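Local coordinates for protein glutathione S-transferase domain (Xanthobacter autotrophicus, PDB 4HZ2) that binds glutathione and is probably a glutathione transferase, built as a two-subunit enzyme with a thioredoxin-like domain and an all-helical domain in each chain, at residues G32-K36 with E119-E124; K36-I40 with S88-L92; I40-H46 with F95-W101. All blocks are in the same frame, centred on the assembly; numbering follows the deposited sequence.

Overall arrangement
The chain begins with strand 24-27 and enters helix 32-43, which the first segment of every contact uses. Strands 49-52, 76-78 and 84-86 complete the sheet before helix 88-96 arrives. Contact 2 closes this loop by laying 36-40 beside 88-92. Contact 3 closes a loop of similar length with 40-46 and 95-101, at the far ends of the same two helices. Contacts 2 and 3 cross along the chain and share I40. Contact 1 makes the longest closure, from 32-36 to 119-124 on helix 107-137. Contact 3 is nested inside it, and contact 2 shares its K36. Contacts 2 and 3 join two helices within the thioredoxin-like domain; contact 1 ties it to the helical domain.

Contact 1 of 3, residues G32-K36 with E119-E124; sequences GNCWK and EQYSHE. With GSH (glutathione), chain F; GSH (glutathione), chain C.
Buried charge carries this contact: K36 and E119 form a salt bridge between the thioredoxin-like domain and the helical domain of the glutathione transferase fold. The helix segments are far apart, with axes 14.3 Å apart at closest, so long polar side chains span the gap. K36 is extended beyond CG. K36 NZ lies 2.7 Å from E119 OE2 and meets it from above the carboxylate plane. K36 NZ also donates to N33 OD1 (2.9 Å), nearly along the C=O axis. This fixes the amide flip of N33 and turns N33 ND2 to E124 OE2, 2.8 Å away on the anti side of that carboxylate and tilted 30° out of its plane. The other oxygen of E124, OE1, is bonded to Y121 OH of the second subunit, so the chain of contacts runs on to the dimer interface. Replacing N33 by an alanine would take away the amide, and is likely to leave E124 OE2 without this donor and K36 NZ without one of its acceptors. Q120 reaches the glutathione with its bent chain, chi2 -74°. Q120 NE2 is held by E119 OE1 at 2.9 Å, and Q120 OE1 accepts from glutathione N1 at 2.8 Å.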
# COMPACT_ATOMS: atom_id res chain seq x y z
N GLY B 32 -7.34 -12.24 6.00
CA GLY B 32 -7.93 -10.92 6.21
C GLY B 32 -8.07 -10.15 4.92
O GLY B 32 -9.05 -9.42 4.72
N ASN B 33 -7.07 -10.27 4.03
CA ASN B 33 -7.16 -9.56 2.74
C ASN B 33 -8.34 -10.08 1.91
O ASN B 33 -9.03 -9.29 1.25
CB ASN B 33 -5.85 -9.62 1.95
CG ASN B 33 -4.76 -8.79 2.61
OD1 ASN B 33 -5.00 -7.67 3.06
ND2 ASN B 33 -3.54 -9.36 2.70
N CYS B 34 -8.59 -11.38 1.98
CA CYS B 34 -9.71 -11.97 1.25
C CYS B 34 -11.03 -11.60 1.93
O CYS B 34 -12.02 -11.34 1.24
CB CYS B 34 -9.53 -13.49 1.17
SG CYS B 34 -8.07 -13.90 0.15
N TRP B 35 -11.03 -11.54 3.26
CA TRP B 35 -12.19 -11.05 3.99
C TRP B 35 -12.62 -9.65 3.49
O TRP B 35 -13.83 -9.36 3.40
CB TRP B 35 -11.94 -11.07 5.52
CG TRP B 35 -13.00 -10.42 6.34
CD1 TRP B 35 -14.07 -11.04 6.96
CD2 TRP B 35 -13.11 -9.03 6.66
NE1 TRP B 35 -14.84 -10.11 7.62
CE2 TRP B 35 -14.26 -8.87 7.46
CE3 TRP B 35 -12.35 -7.89 6.32
CZ2 TRP B 35 -14.67 -7.62 7.94
CZ3 TRP B 35 -12.75 -6.65 6.81
CH2 TRP B 35 -13.90 -6.53 7.61
N LYS B 36 -11.66 -8.76 3.21
CA LYS B 36 -11.99 -7.40 2.75
C LYS B 36 -12.89 -7.49 1.52
O LYS B 36 -13.89 -6.76 1.40
CB LYS B 36 -10.76 -6.57 2.36
CG LYS B 36 -9.82 -6.25 3.54
CD LYS B 36 -8.49 -5.74 3.02
CE LYS B 36 -7.44 -5.51 4.09
NZ LYS B 36 -6.15 -5.08 3.46
N GLU B 119 -2.23 1.04 5.98
CA GLU B 119 -2.52 -0.36 6.22
C GLU B 119 -1.54 -1.28 5.45
O GLU B 119 -1.02 -2.27 5.98
CB GLU B 119 -3.99 -0.70 5.89
CG GLU B 119 -4.36 -2.09 6.32
CD GLU B 119 -4.36 -3.11 5.16
OE1 GLU B 119 -4.26 -2.71 3.99
OE2 GLU B 119 -4.46 -4.33 5.43
N GLN B 120 -1.32 -0.98 4.18
CA GLN B 120 -0.52 -1.89 3.36
C GLN B 120 0.97 -1.80 3.68
O GLN B 120 1.71 -2.77 3.50
CB GLN B 120 -0.78 -1.59 1.88
CG GLN B 120 -2.11 -2.15 1.41
CD GLN B 120 -2.12 -3.64 1.24
OE1 GLN B 120 -1.36 -4.17 0.42
NE2 GLN B 120 -3.01 -4.34 1.99
N TYR B 121 1.42 -0.63 4.12
CA TYR B 121 2.84 -0.41 4.30
C TYR B 121 3.31 -0.62 5.74
O TYR B 121 4.41 -1.14 5.98
CB TYR B 121 3.22 1.03 3.87
CG TYR B 121 4.70 1.14 3.61
CD1 TYR B 121 5.58 1.60 4.60
CD2 TYR B 121 5.23 0.70 2.40
CE1 TYR B 121 6.94 1.65 4.35
CE2 TYR B 121 6.59 0.73 2.15
CZ TYR B 121 7.45 1.22 3.12
OH TYR B 121 8.80 1.23 2.83
N SER B 122 2.47 -0.23 6.70
CA SER B 122 2.89 -0.11 8.10
C SER B 122 2.16 -1.06 9.05
O SER B 122 2.55 -1.17 10.22
CB SER B 122 2.69 1.33 8.60
OG SER B 122 3.52 2.24 7.88
N HIS B 123 1.12 -1.74 8.59
CA HIS B 123 0.28 -2.52 9.50
C HIS B 123 0.21 -3.97 9.05
O HIS B 123 0.66 -4.87 9.77
CB HIS B 123 -1.09 -1.84 9.57
CG HIS B 123 -2.11 -2.51 10.44
ND1 HIS B 123 -2.85 -3.62 10.04
CD2 HIS B 123 -2.59 -2.17 11.67
CE1 HIS B 123 -3.71 -3.94 11.00
NE2 HIS B 123 -3.58 -3.06 11.99
N GLU B 124 -0.33 -4.19 7.85
CA GLU B 124 -0.48 -5.55 7.32
C GLU B 124 0.83 -6.37 7.38
O GLU B 124 0.82 -7.53 7.82
CB GLU B 124 -1.03 -5.51 5.88
CG GLU B 124 -1.72 -6.80 5.45
CD GLU B 124 -0.80 -7.79 4.79
OE1 GLU B 124 0.43 -7.55 4.77
OE2 GLU B 124 -1.28 -8.83 4.30
N1 GSH F . -1.26 -6.24 -1.48
CA1 GSH F . -2.04 -7.53 -1.54
C1 GSH F . -3.49 -7.31 -1.18
O11 GSH F . -4.38 -7.91 -1.85
O12 GSH F . -3.77 -6.53 -0.21
CB1 GSH F . -1.45 -8.59 -0.61
CG1 GSH F . -2.28 -9.85 -0.73
CD1 GSH F . -1.57 -11.06 -0.18
OE1 GSH F . -0.52 -10.93 0.46
N2 GSH F . -2.16 -12.24 -0.43
CA2 GSH F . -1.62 -13.49 0.10
C2 GSH F . -1.17 -14.39 -1.02
O2 GSH F . -1.86 -14.50 -2.06
CB2 GSH F . -2.62 -14.12 1.11
SG2 GSH F . -3.24 -12.99 2.44
N3 GSH F . -0.01 -15.05 -0.87
CA3 GSH F . 0.95 -15.21 -1.95
C3 GSH F . 1.14 -16.63 -2.44
O31 GSH F . 1.84 -16.82 -3.47
O32 GSH F . 0.60 -17.56 -1.81
N1 GSH C . 4.07 4.58 2.88
CA1 GSH C . 4.96 5.76 3.03
C1 GSH C . 4.79 6.68 1.84
O11 GSH C . 4.70 6.13 0.73
O12 GSH C . 4.72 7.91 1.99
CB1 GSH C . 6.42 5.34 3.19
CG1 GSH C . 7.28 6.59 3.43
CD1 GSH C . 8.62 6.25 4.10
OE1 GSH C . 9.00 5.11 4.21
N2 GSH C . 9.35 7.27 4.55
CA2 GSH C . 10.57 7.04 5.31
C2 GSH C . 10.54 7.71 6.65
O2 GSH C . 10.16 8.85 6.71
CB2 GSH C . 11.77 7.53 4.52
SG2 GSH C . 13.38 7.12 5.29
N3 GSH C . 10.95 7.03 7.74
CA3 GSH C . 11.39 7.83 8.88
C3 GSH C . 11.08 7.26 10.22
O31 GSH C . 11.45 7.90 11.24
O32 GSH C . 10.45 6.18 10.27

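Contact 2 of 3, residues K36-I40 with S88-L92; sequences KAAQI and SNAIL. With GSH (glutathione), chain F.
K36 NZ, held by E119 and N33, is gripped further at the start of helix 88-96: it donates to N89 OD1 at 3.0 Å and to S88 OG at 3.2 Å. Helices 32-43 and 88-96 flank each other in the thioredoxin-like domain of a glutathione transferase. Their segments run nearly parallel, at 11°, with axes 9.0 Å apart. The ammonium group is tilted 32° from the carbonyl plane of N89. E119, on helix 107-137, supplies the countercharge to K36 and also accepts from N89 ND2, which orients the N89 amide. S88 is a first-shell glutathione residue. Its OG stands between the backbone N and the carbonyl carbon (chi1 65°), and from there it reaches both K36 NZ and the ligand. S88 OG donates to glutathione O12 at 2.8 Å. The backbone N of S88 donates to the other carboxylate oxygen, O11, at the same end of the ligand. The helix N terminus and the nearby lysine would probably favour the charged form of the glutathione carboxylate. Farther along, the contact becomes apolar. A37 CB packs on I91 CG2 at 3.9 Å, next to V77 of strand 76-78. L92 lays its CD2 branch across helix 32-43, between the CB atoms of K36 and I40. L92 CD2 lies 3.7 Å from I40 CB and 3.5 Å from the backbone O of K36.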
# COMPACT_ATOMS: atom_id res chain seq x y z
N LYS B 36 -11.66 -8.76 3.21
CA LYS B 36 -11.99 -7.40 2.75
C LYS B 36 -12.89 -7.49 1.52
O LYS B 36 -13.89 -6.76 1.40
CB LYS B 36 -10.76 -6.57 2.36
CG LYS B 36 -9.82 -6.25 3.54
CD LYS B 36 -8.49 -5.74 3.02
CE LYS B 36 -7.44 -5.51 4.09
NZ LYS B 36 -6.15 -5.08 3.46
N ALA B 37 -12.49 -8.36 0.59
CA ALA B 37 -13.20 -8.47 -0.68
C ALA B 37 -14.61 -9.03 -0.43
O ALA B 37 -15.60 -8.47 -0.92
CB ALA B 37 -12.45 -9.35 -1.70
N ALA B 38 -14.71 -10.15 0.30
CA ALA B 38 -16.03 -10.72 0.57
C ALA B 38 -16.92 -9.72 1.32
O ALA B 38 -18.13 -9.59 1.02
CB ALA B 38 -15.91 -12.04 1.34
N GLN B 39 -16.33 -9.04 2.30
CA GLN B 39 -17.12 -8.15 3.12
C GLN B 39 -17.68 -6.97 2.34
O GLN B 39 -18.85 -6.61 2.51
CB GLN B 39 -16.26 -7.63 4.29
CG GLN B 39 -17.00 -6.75 5.28
CD GLN B 39 -18.08 -7.53 6.05
OE1 GLN B 39 -17.82 -8.17 7.10
NE2 GLN B 39 -19.29 -7.47 5.53
N ILE B 40 -16.87 -6.34 1.48
CA ILE B 40 -17.41 -5.21 0.71
C ILE B 40 -18.42 -5.68 -0.35
O ILE B 40 -19.39 -4.98 -0.63
CB ILE B 40 -16.30 -4.34 0.07
CG1 ILE B 40 -16.86 -2.99 -0.37
CG2 ILE B 40 -15.60 -5.09 -1.06
CD1 ILE B 40 -17.36 -2.15 0.79
N SER B 88 -6.52 -6.20 -2.51
CA SER B 88 -7.68 -6.08 -1.64
C SER B 88 -8.14 -4.65 -1.42
O SER B 88 -9.34 -4.40 -1.34
CB SER B 88 -7.47 -6.81 -0.30
OG SER B 88 -6.43 -6.20 0.44
N ASN B 89 -7.21 -3.70 -1.25
CA ASN B 89 -7.64 -2.34 -0.98
C ASN B 89 -8.18 -1.65 -2.24
O ASN B 89 -9.05 -0.74 -2.16
CB ASN B 89 -6.53 -1.53 -0.32
CG ASN B 89 -6.28 -1.94 1.15
OD1 ASN B 89 -6.95 -2.80 1.71
ND2 ASN B 89 -5.32 -1.28 1.78
N ALA B 90 -7.69 -2.06 -3.41
CA ALA B 90 -8.26 -1.61 -4.71
C ALA B 90 -9.65 -2.20 -4.89
O ALA B 90 -10.54 -1.54 -5.41
CB ALA B 90 -7.36 -2.00 -5.89
N ILE B 91 -9.84 -3.44 -4.44
CA ILE B 91 -11.19 -4.06 -4.50
C ILE B 91 -12.17 -3.31 -3.58
O ILE B 91 -13.33 -3.05 -3.92
CB ILE B 91 -11.11 -5.56 -4.15
CG1 ILE B 91 -10.38 -6.30 -5.28
CG2 ILE B 91 -12.51 -6.17 -3.92
CD1 ILE B 91 -9.83 -7.66 -4.89
N LEU B 92 -11.69 -2.90 -2.40
CA LEU B 92 -12.54 -2.09 -1.53
C LEU B 92 -12.93 -0.79 -2.21
O LEU B 92 -14.09 -0.40 -2.18
CB LEU B 92 -11.81 -1.72 -0.22
CG LEU B 92 -11.62 -2.80 0.88
CD1 LEU B 92 -10.69 -2.35 2.02
CD2 LEU B 92 -12.99 -3.34 1.39
N1 GSH F . -1.26 -6.24 -1.48
CA1 GSH F . -2.04 -7.53 -1.54
C1 GSH F . -3.49 -7.31 -1.18
O11 GSH F . -4.38 -7.91 -1.85
O12 GSH F . -3.77 -6.53 -0.21
CB1 GSH F . -1.45 -8.59 -0.61
CG1 GSH F . -2.28 -9.85 -0.73
CD1 GSH F . -1.57 -11.06 -0.18
OE1 GSH F . -0.52 -10.93 0.46
N2 GSH F . -2.16 -12.24 -0.43
CA2 GSH F . -1.62 -13.49 0.10
C2 GSH F . -1.17 -14.39 -1.02
O2 GSH F . -1.86 -14.50 -2.06
CB2 GSH F . -2.62 -14.12 1.11
SG2 GSH F . -3.24 -12.99 2.44
N3 GSH F . -0.01 -15.05 -0.87
CA3 GSH F . 0.95 -15.21 -1.95
C3 GSH F . 1.14 -16.63 -2.44
O31 GSH F . 1.84 -16.82 -3.47
O32 GSH F . 0.60 -17.56 -1.81

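Contact 3 of 3, residues I40-H46 with F95-W101; sequences ILSLTGH and FAEGTPW
The F95 ring carries the L41 CD2 methyl over the centre of one face, and its edge is turned toward the face of H46. This joins the C-terminal ends of helices 32-43 and 88-96 in the thioredoxin-like domain. L41 CD2 sits 3.4 Å from the F95 centroid and only 3° off the ring normal, a CH-pi contact. F95 and H46 form a T-shaped (edge-to-face) pair, with centroids 5.2 Å apart and planes at 67°. The edge of the H46 ring is held from its own side of the contact: H46 ND1 donates to T44 OG1 at 3.0 Å, almost in the ring plane. That bond fixes the rotation of the imidazole that faces F95. At the other end, W101 offers one face of its six-membered ring to L43 CD1, 4.2 Å from the ring centroid and offset toward the rim. T99 OG1 lies in plane at the edge of the W101 ring. I40 bridges F95 and W101 through their CB atoms. Its CG1 stands anti to the backbone N (chi1 -164°), which brings it to F95 CB, and CD1 continues to A96 CB and W101 CB. L181 of helix 178-187 touches I40, L43 and W101, so that helix packs against this end. The first helix ends in a Schellman motif, with H46 N bonded to L41 O and G45 N to S42 O. G45 has the positive phi of its C-prime position. T44 N and OG1 both donate to I40 O, from opposite faces of its plane. T44 CG2 meets T99 CG2 and lies 3.5 Å from F95 O. A type II turn from A96 to T99 leads out of the second helix. T99 OG1 accepts from W101 N, an ST turn, and donates to A96 O at 2.7 Å.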
# COMPACT_ATOMS: atom_id res chain seq x y z
N ILE B 40 -16.87 -6.34 1.48
CA ILE B 40 -17.41 -5.21 0.71
C ILE B 40 -18.42 -5.68 -0.35
O ILE B 40 -19.39 -4.98 -0.63
CB ILE B 40 -16.30 -4.34 0.07
CG1 ILE B 40 -16.86 -2.99 -0.37
CG2 ILE B 40 -15.60 -5.09 -1.06
CD1 ILE B 40 -17.36 -2.15 0.79
N LEU B 41 -18.20 -6.85 -0.94
CA LEU B 41 -19.20 -7.40 -1.88
C LEU B 41 -20.55 -7.65 -1.20
O LEU B 41 -21.63 -7.31 -1.73
CB LEU B 41 -18.70 -8.67 -2.55
CG LEU B 41 -17.56 -8.44 -3.54
CD1 LEU B 41 -17.10 -9.74 -4.17
CD2 LEU B 41 -18.00 -7.46 -4.62
N SER B 42 -20.50 -8.21 0.00
CA SER B 42 -21.74 -8.48 0.72
C SER B 42 -22.41 -7.17 1.15
O SER B 42 -23.64 -7.04 1.02
CB SER B 42 -21.52 -9.45 1.90
OG SER B 42 -20.84 -8.85 2.98
N LEU B 43 -21.62 -6.19 1.62
CA LEU B 43 -22.16 -4.89 2.06
C LEU B 43 -22.83 -4.13 0.91
O LEU B 43 -23.78 -3.36 1.11
CB LEU B 43 -21.06 -4.01 2.68
CG LEU B 43 -20.63 -4.48 4.07
CD1 LEU B 43 -19.33 -3.78 4.48
CD2 LEU B 43 -21.75 -4.19 5.08
N THR B 44 -22.34 -4.35 -0.31
CA THR B 44 -22.85 -3.58 -1.44
C THR B 44 -23.81 -4.42 -2.30
O THR B 44 -24.18 -4.02 -3.41
CB THR B 44 -21.71 -3.00 -2.30
OG1 THR B 44 -20.88 -4.07 -2.78
CG2 THR B 44 -20.89 -2.00 -1.48
N GLY B 45 -24.21 -5.59 -1.79
CA GLY B 45 -25.33 -6.32 -2.40
C GLY B 45 -24.95 -7.23 -3.54
O GLY B 45 -25.81 -7.64 -4.32
N HIS B 46 -23.67 -7.57 -3.65
CA HIS B 46 -23.23 -8.44 -4.74
C HIS B 46 -23.20 -9.90 -4.32
O HIS B 46 -22.57 -10.24 -3.31
CB HIS B 46 -21.84 -8.04 -5.24
CG HIS B 46 -21.81 -6.71 -5.93
ND1 HIS B 46 -21.46 -5.55 -5.29
CD2 HIS B 46 -22.11 -6.37 -7.21
CE1 HIS B 46 -21.54 -4.54 -6.14
NE2 HIS B 46 -21.94 -5.01 -7.31
N PHE B 95 -15.63 -1.43 -5.36
CA PHE B 95 -17.03 -1.70 -4.99
C PHE B 95 -17.67 -0.70 -4.04
O PHE B 95 -18.90 -0.60 -4.00
CB PHE B 95 -17.17 -3.13 -4.47
CG PHE B 95 -16.91 -4.15 -5.53
CD1 PHE B 95 -15.67 -4.78 -5.60
CD2 PHE B 95 -17.88 -4.42 -6.51
CE1 PHE B 95 -15.39 -5.69 -6.59
CE2 PHE B 95 -17.60 -5.34 -7.53
CZ PHE B 95 -16.36 -6.00 -7.55
N ALA B 96 -16.87 0.06 -3.28
CA ALA B 96 -17.46 1.03 -2.38
C ALA B 96 -17.81 2.33 -3.07
O ALA B 96 -18.57 3.14 -2.54
CB ALA B 96 -16.54 1.27 -1.22
N GLU B 97 -17.32 2.50 -4.30
CA GLU B 97 -17.54 3.72 -5.06
C GLU B 97 -19.03 3.99 -5.20
O GLU B 97 -19.79 3.09 -5.60
CB GLU B 97 -16.86 3.59 -6.43
CG GLU B 97 -16.78 4.85 -7.26
CD GLU B 97 -15.89 5.91 -6.64
OE1 GLU B 97 -16.45 6.95 -6.25
OE2 GLU B 97 -14.63 5.72 -6.56
N GLY B 98 -19.46 5.21 -4.86
CA GLY B 98 -20.89 5.62 -4.95
C GLY B 98 -21.77 5.09 -3.82
O GLY B 98 -23.01 5.19 -3.89
N THR B 99 -21.15 4.52 -2.79
CA THR B 99 -21.86 4.07 -1.58
C THR B 99 -21.38 4.89 -0.37
O THR B 99 -20.35 5.56 -0.45
CB THR B 99 -21.62 2.57 -1.27
OG1 THR B 99 -20.34 2.38 -0.63
CG2 THR B 99 -21.70 1.74 -2.55
N PRO B 100 -22.12 4.86 0.74
CA PRO B 100 -21.65 5.60 1.92
C PRO B 100 -20.35 5.03 2.47
O PRO B 100 -19.75 5.65 3.38
CB PRO B 100 -22.78 5.41 2.94
CG PRO B 100 -23.99 4.97 2.15
CD PRO B 100 -23.49 4.31 0.90
N TRP B 101 -19.88 3.90 1.96
CA TRP B 101 -18.59 3.36 2.47
C TRP B 101 -17.37 4.11 1.89
O TRP B 101 -16.23 3.90 2.35
CB TRP B 101 -18.45 1.85 2.17
CG TRP B 101 -19.34 1.06 3.04
CD1 TRP B 101 -20.61 0.58 2.76
CD2 TRP B 101 -19.07 0.69 4.40
NE1 TRP B 101 -21.12 -0.07 3.85
CE2 TRP B 101 -20.20 -0.00 4.88
CE3 TRP B 101 -17.98 0.88 5.24
CZ2 TRP B 101 -20.26 -0.52 6.17
CZ3 TRP B 101 -18.03 0.37 6.53
CH2 TRP B 101 -19.17 -0.34 6.98